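PDB 6TGS: protein NBR1 homolog from Arabidopsis thaliana, which probably acts as a receptor that directs ubiquitinated protein aggregates to autophagic degradation, recognised by ATG8 proteins and able to homodimerise through its PB1 domain. Local coordinates for residues L8-S13 / L85-N90; G29-E34 / F75-Q80. The protein carries 3 engineered substitutions. All coordinates share one frame; numbering follows the deposited sequence. Where two conformers were deposited one is given.

Contact 1 of 2, residues L8-S13 / L85-N90; sequences LVVKVS and LKINVN. With GOL (glycerol), chain B; PEG (di(hydroxyethyl)ether), chain G.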
ATOM      1  N   LEU A   8      -1.718  -4.837  -9.434  1.00 36.74           N
ATOM      2  CA  LEU A   8      -2.016  -3.525  -8.879  1.00 34.31           C
ATOM      3  C   LEU A   8      -0.768  -2.658  -8.931  1.00 28.99           C
ATOM      4  O   LEU A   8       0.293  -3.059  -8.448  1.00 26.05           O
ATOM      5  CB  LEU A   8      -2.505  -3.642  -7.434  1.00 32.92           C
ATOM      6  CG  LEU A   8      -2.712  -2.338  -6.646  1.00 38.25           C
ATOM      7  CD1 LEU A   8      -3.926  -1.572  -7.147  1.00 37.17           C
ATOM      8  CD2 LEU A   8      -2.826  -2.606  -5.148  1.00 35.42           C
ATOM      9  N   VAL A   9      -0.898  -1.472  -9.508  1.00 27.24           N
ATOM     10  CA  VAL A   9       0.181  -0.493  -9.468  1.00 28.03           C
ATOM     11  C   VAL A   9       0.091   0.249  -8.138  1.00 21.75           C
ATOM     12  O   VAL A   9      -0.951   0.814  -7.799  1.00 25.52           O
ATOM     13  CB  VAL A   9       0.094   0.479 -10.651  1.00 30.01           C
ATOM     14  CG1 VAL A   9       1.099   1.603 -10.479  1.00 25.26           C
ATOM     15  CG2 VAL A   9       0.350  -0.267 -11.941  1.00 38.41           C
ATOM     16  N   VAL A  10       1.187   0.236  -7.386  1.00 17.24           N
ATOM     17  CA  VAL A  10       1.266   0.922  -6.101  1.00 18.52           C
ATOM     18  C   VAL A  10       2.281   2.044  -6.242  1.00 20.25           C
ATOM     19  O   VAL A  10       3.407   1.818  -6.694  1.00 23.20           O
ATOM     20  CB  VAL A  10       1.648  -0.043  -4.968  1.00 19.65           C
ATOM     21  CG1 VAL A  10       1.753   0.704  -3.636  1.00 23.23           C
ATOM     22  CG2 VAL A  10       0.624  -1.161  -4.871  1.00 20.52           C
ATOM     23  N   LYS A  11       1.874   3.250  -5.899  1.00 16.64           N
ATOM     24  CA  LYS A  11       2.805   4.387  -5.739  1.00 17.25           C
ATOM     25  C   LYS A  11       2.984   4.771  -4.258  1.00 21.98           C
ATOM     26  O   LYS A  11       1.960   4.913  -3.643  1.00 22.11           O
ATOM     27  CB  LYS A  11       2.366   5.541  -6.634  1.00 17.82           C
ATOM     28  CG  LYS A  11       2.333   5.173  -8.104  1.00 23.72           C
ATOM     29  CD  LYS A  11       1.945   6.315  -8.986  1.00 25.17           C
ATOM     30  CE  LYS A  11       1.524   5.831 -10.353  1.00 37.53           C
ATOM     31  NZ  LYS A  11       0.790   6.878 -11.096  1.00 45.57           N
ATOM     32  N   VAL A  12       4.097   4.936  -3.829  0.70 16.01           N
ATOM     33  CA  VAL A  12       4.325   5.261  -2.427  0.70 16.87           C
ATOM     34  C   VAL A  12       5.020   6.611  -2.379  0.70 16.21           C
ATOM     35  O   VAL A  12       5.962   6.856  -3.139  0.70 16.77           O
ATOM     36  CB  VAL A  12       5.166   4.181  -1.720  0.70 18.59           C
ATOM     37  CG1 VAL A  12       5.273   4.500  -0.239  0.70 18.51           C
ATOM     38  CG2 VAL A  12       4.550   2.805  -1.921  0.70 19.11           C
ATOM     39  N   SER A  13       4.537   7.495  -1.515  0.70 15.33           N
ATOM     40  CA  SER A  13       5.137   8.805  -1.328  0.70 17.75           C
ATOM     41  C   SER A  13       5.763   8.903   0.056  0.70 21.85           C
ATOM     42  O   SER A  13       5.106   8.623   1.070  0.70 18.91           O
ATOM     43  CB  SER A  13       4.102   9.910  -1.517  0.70 20.04           C
ATOM     44  OG  SER A  13       4.718  11.171  -1.380  0.70 24.59           O
ATOM     45  N   LEU A  85      -3.032   2.377  -6.540  1.00 26.36           N
ATOM     46  CA  LEU A  85      -3.053   2.788  -5.130  1.00 27.31           C
ATOM     47  C   LEU A  85      -1.902   3.750  -4.876  1.00 23.31           C
ATOM     48  O   LEU A  85      -0.787   3.387  -5.130  1.00 30.33           O
ATOM     49  CB  LEU A  85      -2.957   1.538  -4.268  1.00 22.37           C
ATOM     50  CG  LEU A  85      -2.960   1.770  -2.766  1.00 27.42           C
ATOM     51  CD1 LEU A  85      -4.265   2.412  -2.339  1.00 26.37           C
ATOM     52  CD2 LEU A  85      -2.755   0.456  -2.041  1.00 26.59           C
ATOM     53  N   LYS A  86      -2.224   4.939  -4.405  1.00 20.82           N
ATOM     54  CA  LYS A  86      -1.186   5.870  -3.977  1.00 19.73           C
ATOM     55  C   LYS A  86      -1.196   5.927  -2.462  1.00 21.61           C
ATOM     56  O   LYS A  86      -2.194   6.362  -1.870  1.00 19.71           O
ATOM     57  CB  LYS A  86      -1.379   7.272  -4.540  1.00 20.72           C
ATOM     58  CG  LYS A  86      -0.265   8.205  -4.083  1.00 26.47           C
ATOM     59  CD  LYS A  86      -0.626   9.669  -4.211  1.00 32.15           C
ATOM     60  CE  LYS A  86       0.622  10.553  -4.102  1.00 33.19           C
ATOM     61  NZ  LYS A  86       0.799  11.188  -2.779  1.00 45.03           N
ATOM     62  N   ILE A  87      -0.084   5.517  -1.846  1.00 15.95           N
ATOM     63  CA  ILE A  87       0.051   5.435  -0.391  1.00 16.50           C
ATOM     64  C   ILE A  87       0.970   6.553   0.085  1.00 17.25           C
ATOM     65  O   ILE A  87       2.121   6.651  -0.356  1.00 18.13           O
ATOM     66  CB  ILE A  87       0.607   4.071   0.046  1.00 18.46           C
ATOM     67  CG1 ILE A  87      -0.305   2.919  -0.379  1.00 21.52           C
ATOM     68  CG2 ILE A  87       0.893   4.060   1.566  1.00 22.49           C
ATOM     69  CD1 ILE A  87       0.307   1.550  -0.084  1.00 22.76           C
ATOM     70  N   ASN A  88       0.489   7.381   1.014  1.00 15.76           N
ATOM     71  CA  ASN A  88       1.363   8.347   1.656  1.00 16.84           C
ATOM     72  C   ASN A  88       1.941   7.727   2.925  1.00 19.19           C
ATOM     73  O   ASN A  88       1.208   7.120   3.720  1.00 19.80           O
ATOM     74  CB  ASN A  88       0.604   9.631   2.016  1.00 19.49           C
ATOM     75  CG  ASN A  88       0.333  10.520   0.813  1.00 36.15           C
ATOM     76  OD1 ASN A  88       1.018  10.441  -0.199  1.00 30.14           O
ATOM     77  ND2 ASN A  88      -0.670  11.383   0.932  1.00 45.67           N
ATOM     78  N   VAL A  89       3.246   7.915   3.139  1.00 16.86           N
ATOM     79  CA  VAL A  89       3.951   7.355   4.293  1.00 18.36           C
ATOM     80  C   VAL A  89       4.296   8.472   5.250  1.00 18.94           C
ATOM     81  O   VAL A  89       4.958   9.442   4.868  1.00 20.79           O
ATOM     82  CB  VAL A  89       5.251   6.629   3.885  1.00 19.48           C
ATOM     83  CG1 VAL A  89       5.931   6.056   5.134  1.00 20.33           C
ATOM     84  CG2 VAL A  89       4.966   5.551   2.907  1.00 20.62           C
ATOM     85  N   ASN A  90       3.882   8.341   6.500  1.00 19.33           N
ATOM     86  CA  ASN A  90       4.344   9.256   7.524  1.00 25.62           C
ATOM     87  C   ASN A  90       4.893   8.461   8.693  1.00 32.80           C
ATOM     88  O   ASN A  90       4.371   7.397   9.041  1.00 28.62           O
ATOM     89  CB  ASN A  90       3.229  10.188   7.976  1.00 32.46           C
ATOM     90  CG  ASN A  90       2.890  11.210   6.929  1.00 30.94           C
ATOM     91  OD1 ASN A  90       3.487  12.284   6.880  1.00 45.96           O
ATOM     92  ND2 ASN A  90       1.939  10.880   6.065  1.00 30.36           N
TER
HETATM   93  C1  GOL B 101       4.854  11.587   2.863  1.00 37.00           C
HETATM   94  O1  GOL B 101       6.054  11.834   3.551  1.00 41.69           O
HETATM   95  C2  GOL B 101       4.312  12.931   2.379  1.00 52.24           C
HETATM   96  O2  GOL B 101       2.918  12.954   2.363  1.00 53.54           O
HETATM   97  C3  GOL B 101       4.898  13.106   0.967  1.00 39.18           C
HETATM   98  O3  GOL B 101       6.093  12.391   0.885  1.00 42.75           O
HETATM   99  C1  PEG G 106       3.347  12.855  -3.785  1.00 40.63           C
HETATM  100  O1  PEG G 106       2.969  12.979  -2.437  1.00 50.37           O
HETATM  101  C2  PEG G 106       4.865  12.879  -3.911  1.00 42.32           C
HETATM  102  O2  PEG G 106       5.257  14.147  -4.342  1.00 59.91           O
HETATM  103  C3  PEG G 106       5.517  14.190  -5.710  1.00 40.84           C
HETATM  104  C4  PEG G 106       6.971  14.585  -5.907  1.00 36.44           C
HETATM  105  O4  PEG G 106       7.795  13.478  -5.721  1.00 38.74           O

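Contact 2 of 2, residues G29-E34 / F75-Q80; sequences GQLDLE and FDVTNQ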
ATOM      1  N   GLY A  29      -8.474 -12.050  -7.420  1.00 51.51           N
ATOM      2  CA  GLY A  29      -8.451 -10.588  -7.468  1.00 59.79           C
ATOM      3  C   GLY A  29      -7.781 -10.099  -6.199  1.00 54.84           C
ATOM      4  O   GLY A  29      -7.457  -8.926  -6.141  1.00 59.86           O
ATOM      5  N   GLN A  30      -7.530 -11.020  -5.280  1.00 40.26           N
ATOM      6  CA  GLN A  30      -6.835 -10.708  -4.006  1.00 53.88           C
ATOM      7  C   GLN A  30      -5.368 -10.364  -4.283  1.00 47.44           C
ATOM      8  O   GLN A  30      -4.755 -11.039  -5.115  1.00 46.30           O
ATOM      9  CB  GLN A  30      -6.809 -11.977  -3.155  1.00 53.01           C
ATOM     10  CG  GLN A  30      -7.917 -12.077  -2.127  1.00 64.90           C
ATOM     11  CD  GLN A  30      -7.528 -13.079  -1.068  1.00 68.61           C
ATOM     12  OE1 GLN A  30      -7.961 -14.228  -1.083  1.00 66.61           O
ATOM     13  NE2 GLN A  30      -6.685 -12.647  -0.146  1.00 66.63           N
ATOM     14  N   LEU A  31      -4.824  -9.376  -3.568  1.00 48.66           N
ATOM     15  CA  LEU A  31      -3.398  -9.003  -3.731  1.00 41.84           C
ATOM     16  C   LEU A  31      -2.504 -10.157  -3.265  1.00 39.01           C
ATOM     17  O   LEU A  31      -2.800 -10.689  -2.192  1.00 41.95           O
ATOM     18  CB  LEU A  31      -3.127  -7.724  -2.934  1.00 47.42           C
ATOM     19  CG  LEU A  31      -3.624  -6.425  -3.565  1.00 50.88           C
ATOM     20  CD1 LEU A  31      -3.247  -5.233  -2.698  1.00 38.73           C
ATOM     21  CD2 LEU A  31      -3.070  -6.255  -4.969  1.00 43.01           C
ATOM     22  N   ASP A  32      -1.486 -10.415  -3.866  0.60 38.63           N
ATOM     23  CA  ASP A  32      -0.484 -11.342  -3.343  0.60 42.13           C
ATOM     24  C   ASP A  32       0.520 -10.579  -2.476  0.60 39.69           C
ATOM     25  O   ASP A  32       1.712 -10.498  -2.766  0.60 39.80           O
ATOM     26  CB  ASP A  32       0.206 -12.080  -4.487  0.60 43.67           C
ATOM     27  CG  ASP A  32       0.947 -13.325  -4.022  0.60 49.13           C
ATOM     28  OD1 ASP A  32       0.995 -13.573  -2.799  0.60 54.82           O
ATOM     29  OD2 ASP A  32       1.483 -14.058  -4.881  0.60 50.96           O
ATOM     30  N   LEU A  33      -0.003  -9.999  -1.396  0.60 38.64           N
ATOM     31  CA  LEU A  33       0.793  -9.184  -0.490  0.60 36.40           C
ATOM     32  C   LEU A  33       0.014  -8.959   0.797  0.60 36.75           C
ATOM     33  O   LEU A  33      -1.199  -8.729   0.760  0.60 33.43           O
ATOM     34  CB  LEU A  33       1.157  -7.836  -1.130  0.60 34.43           C
ATOM     35  CG  LEU A  33       2.280  -7.033  -0.466  0.60 29.62           C
ATOM     36  CD1 LEU A  33       3.605  -7.764  -0.570  0.60 27.93           C
ATOM     37  CD2 LEU A  33       2.393  -5.657  -1.094  0.60 28.07           C
ATOM     38  N   GLU A  34       0.714  -9.029   1.925  0.60 33.69           N
ATOM     39  CA  GLU A  34       0.168  -8.709   3.237  0.60 31.90           C
ATOM     40  C   GLU A  34       0.913  -7.506   3.811  0.60 30.88           C
ATOM     41  O   GLU A  34       1.891  -7.016   3.232  0.60 26.81           O
ATOM     42  CB  GLU A  34       0.255  -9.914   4.180  0.60 33.79           C
ATOM     43  CG  GLU A  34       1.663 -10.461   4.355  0.60 35.57           C
ATOM     44  CD  GLU A  34       1.901 -11.029   5.737  0.60 40.91           C
ATOM     45  OE1 GLU A  34       1.722 -10.285   6.727  0.60 38.69           O
ATOM     46  OE2 GLU A  34       2.265 -12.221   5.837  0.60 52.51           O
ATOM     47  N   PHE A  75      -6.846  -6.277   2.001  1.00 35.99           N
ATOM     48  CA  PHE A  75      -7.825  -7.116   1.322  1.00 38.58           C
ATOM     49  C   PHE A  75      -8.910  -6.270   0.672  1.00 43.02           C
ATOM     50  O   PHE A  75      -9.356  -6.556  -0.444  1.00 37.17           O
ATOM     51  CB  PHE A  75      -8.433  -8.104   2.318  1.00 40.14           C
ATOM     52  CG  PHE A  75      -9.382  -9.097   1.709  1.00 49.72           C
ATOM     53  CD1 PHE A  75      -8.911 -10.168   0.969  1.00 58.71           C
ATOM     54  CD2 PHE A  75     -10.745  -8.984   1.909  1.00 57.99           C
ATOM     55  CE1 PHE A  75      -9.788 -11.092   0.421  1.00 59.60           C
ATOM     56  CE2 PHE A  75     -11.623  -9.915   1.370  1.00 60.28           C
ATOM     57  CZ  PHE A  75     -11.143 -10.959   0.617  1.00 64.24           C
ATOM     58  N   ASP A  76      -9.326  -5.203   1.351  1.00 30.11           N
ATOM     59  CA  ASP A  76     -10.381  -4.352   0.832  1.00 31.86           C
ATOM     60  C   ASP A  76      -9.922  -3.423  -0.285  1.00 32.40           C
ATOM     61  O   ASP A  76     -10.768  -2.855  -0.982  1.00 27.92           O
ATOM     62  CB  ASP A  76     -10.991  -3.543   1.966  1.00 27.34           C
ATOM     63  CG  ASP A  76     -12.471  -3.318   1.763  1.00 40.88           C
ATOM     64  OD1 ASP A  76     -13.199  -4.318   1.582  1.00 48.17           O
ATOM     65  OD2 ASP A  76     -12.906  -2.150   1.777  1.00 36.22           O
ATOM     66  N   VAL A  77      -8.637  -3.274  -0.540  1.00 30.42           N
ATOM     67  CA  VAL A  77      -8.192  -2.536  -1.751  1.00 32.71           C
ATOM     68  C   VAL A  77      -8.630  -3.339  -2.979  1.00 40.53           C
ATOM     69  O   VAL A  77      -9.132  -2.757  -3.920  1.00 41.35           O
ATOM     70  CB  VAL A  77      -6.674  -2.306  -1.728  1.00 30.96           C
ATOM     71  CG1 VAL A  77      -6.135  -1.937  -3.097  1.00 31.44           C
ATOM     72  CG2 VAL A  77      -6.291  -1.252  -0.704  1.00 23.65           C
ATOM     73  N   THR A  78      -8.438  -4.639  -2.927  1.00 42.00           N
ATOM     74  CA  THR A  78      -8.804  -5.548  -4.042  1.00 48.31           C
ATOM     75  C   THR A  78     -10.323  -5.702  -4.112  1.00 50.61           C
ATOM     76  O   THR A  78     -10.865  -5.667  -5.215  1.00 48.16           O
ATOM     77  CB  THR A  78      -8.146  -6.905  -3.763  1.00 46.23           C
ATOM     78  OG1 THR A  78      -9.000  -7.709  -2.955  1.00 61.74           O
ATOM     79  CG2 THR A  78      -6.813  -6.790  -3.064  1.00 54.48           C
ATOM     80  N   ASN A  79     -10.965  -5.889  -2.966  1.00 42.26           N
ATOM     81  CA  ASN A  79     -12.430  -6.106  -2.935  1.00 47.38           C
ATOM     82  C   ASN A  79     -13.089  -4.957  -3.658  1.00 48.46           C
ATOM     83  O   ASN A  79     -14.061  -5.165  -4.361  1.00 54.68           O
ATOM     84  CB  ASN A  79     -12.990  -6.125  -1.522  1.00 39.46           C
ATOM     85  CG  ASN A  79     -12.636  -7.357  -0.735  1.00 51.64           C
ATOM     86  OD1 ASN A  79     -11.960  -8.244  -1.238  1.00 51.04           O
ATOM     87  ND2 ASN A  79     -13.096  -7.397   0.502  1.00 46.38           N
ATOM     88  N   GLN A  80     -12.503  -3.802  -3.505  1.00 41.18           N
ATOM     89  CA  GLN A  80     -13.041  -2.556  -4.128  1.00 38.14           C
ATOM     90  C   GLN A  80     -12.605  -2.370  -5.600  1.00 56.46           C
ATOM     91  O   GLN A  80     -12.892  -1.316  -6.175  1.00 61.40           O
ATOM     92  CB  GLN A  80     -12.670  -1.314  -3.313  1.00 43.10           C
ATOM     93  CG  GLN A  80     -13.421  -1.172  -2.000  1.00 36.50           C
ATOM     94  CD  GLN A  80     -12.912  -0.022  -1.166  1.00 40.64           C
ATOM     95  OE1 GLN A  80     -11.723   0.111  -0.911  1.00 51.55           O
ATOM     96  NE2 GLN A  80     -13.823   0.829  -0.728  1.00 45.92           N
TER

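Contact 1 of 2, residues L8-S13 / L85-N90
Val9 to Ser13 pair with Leu85 to Val89 as parallel neighbours in the mixed sheet of the PB1 domain, a ubiquitin-like beta-grasp fold. Five backbone hydrogen bonds join the strands. Leu85 N donates to Val9 O over 2.9 Å. Lys11 N donates to Leu85 O (2.8 Å) and Lys11 O accepts from Ile87 N (2.8 Å). Ser13 N donates to Ile87 O and Val89 N to Ser13 O.

Val10, Val12, Leu85 and Ile87 share the buried sheet face. Val10 CG1 is anti to its backbone N (chi1 179°), which brings it to Ile87 CD1 at 3.9 Å. Leu8 CD2 lies 4.2 Å from Leu85 CB. Leu38 and Ile42 of helix 35-46 cover this face, and strands 17-23 and 55-59 flank the pair.

Lys11, Lys86, Ser13 and Asn88 share the other face. Lys11 lies on the first strand, consistent with the basic surface many PB1 domains use for association. The Lys86 chain bends at its last torsion (chi4 -101°). Lys86 NZ thereby reaches Asn88 OD1 at 2.7 Å, in the carbonyl plane on a lone pair. Replacing Lys86 with a methionine would probably leave Asn88 OD1 without its charged donor and the Asn88 amide freer to turn. A di(hydroxyethyl)ether and a glycerol beside Ser13 are probably crystallisation components. Lys86 NZ bonds weakly to ether O1. Ser13 OG lies 2.7 Å from ether O1, in a hydrogen bond either could donate.

Contact 2 of 2, residues G29-E34 / F75-Q80
Phe75 O is gripped by two donors one turn further along helix 71-79. Thr78 OG1 donates to Phe75 O over 2.8 Å, in the carbonyl plane, and Asn79 N donates to the same Phe75 O over 3.1 Å. The hydroxyl is placed for this by chi1 of 88°, which sets OG1 between the backbone N and the carbonyl carbon. The methyl CG2 is thereby left to face the loop before helix 35-46.

That methyl meets Leu31. Thr78 CG2 lies 3.2 Å from Leu31 CG, tighter than usual for two carbons, and the two side chains pass at a slant. Gly29 O comes within 3.2 Å of Thr78 CB. The Gly29 backbone has a positive phi of 97°, where a side chain would be jammed against the preceding carbonyl. Deeper in, Leu31 CD1 approaches Val77 CG1 at 4.4 Å. Val25 in the loop and Val23 of strand 17-23 also touch Leu31.

At the outer rim, Gln30 runs its extended chain past the Phe75 ring. Gln30 CG stands 3.3 Å from Phe75 CE1, and Gln30 CD lies in plane at the ring edge. The amide and ring planes are 75° apart, so they do not stack. Asn79 OD1 sits 3.1 Å above one ring face, offset toward the rim.

The polar bonds described here stay within the helix. Thr78 spends its hydroxyl on its own helix and offers carbon to the loop, so the joint between loop and helix rests largely on packing.

Overall arrangement
Contact 1 lies in the sheet, and contact 2 joins a loop to a helix beyond one end of that strand pair. Their centres are 14 Å apart, yet their side chains touch. Leu8 CD2 of contact 1 packs on Leu31 CD1 at 3.6 Å and on Val77 CG1 at 3.9 Å, so it meets both halves of contact 2. Leu85 CD2 adds a contact with Val77 CG2 at 4.1 Å. Along the chain, contact 2 is nested within the loop closed by contact 1, and helix 71-79 is followed, after a short loop, by strand 84-90. A different glycerol from the one beside Ser13, probably also from the crystallisation liquor, lies about 6 Å from the Val77 side chain.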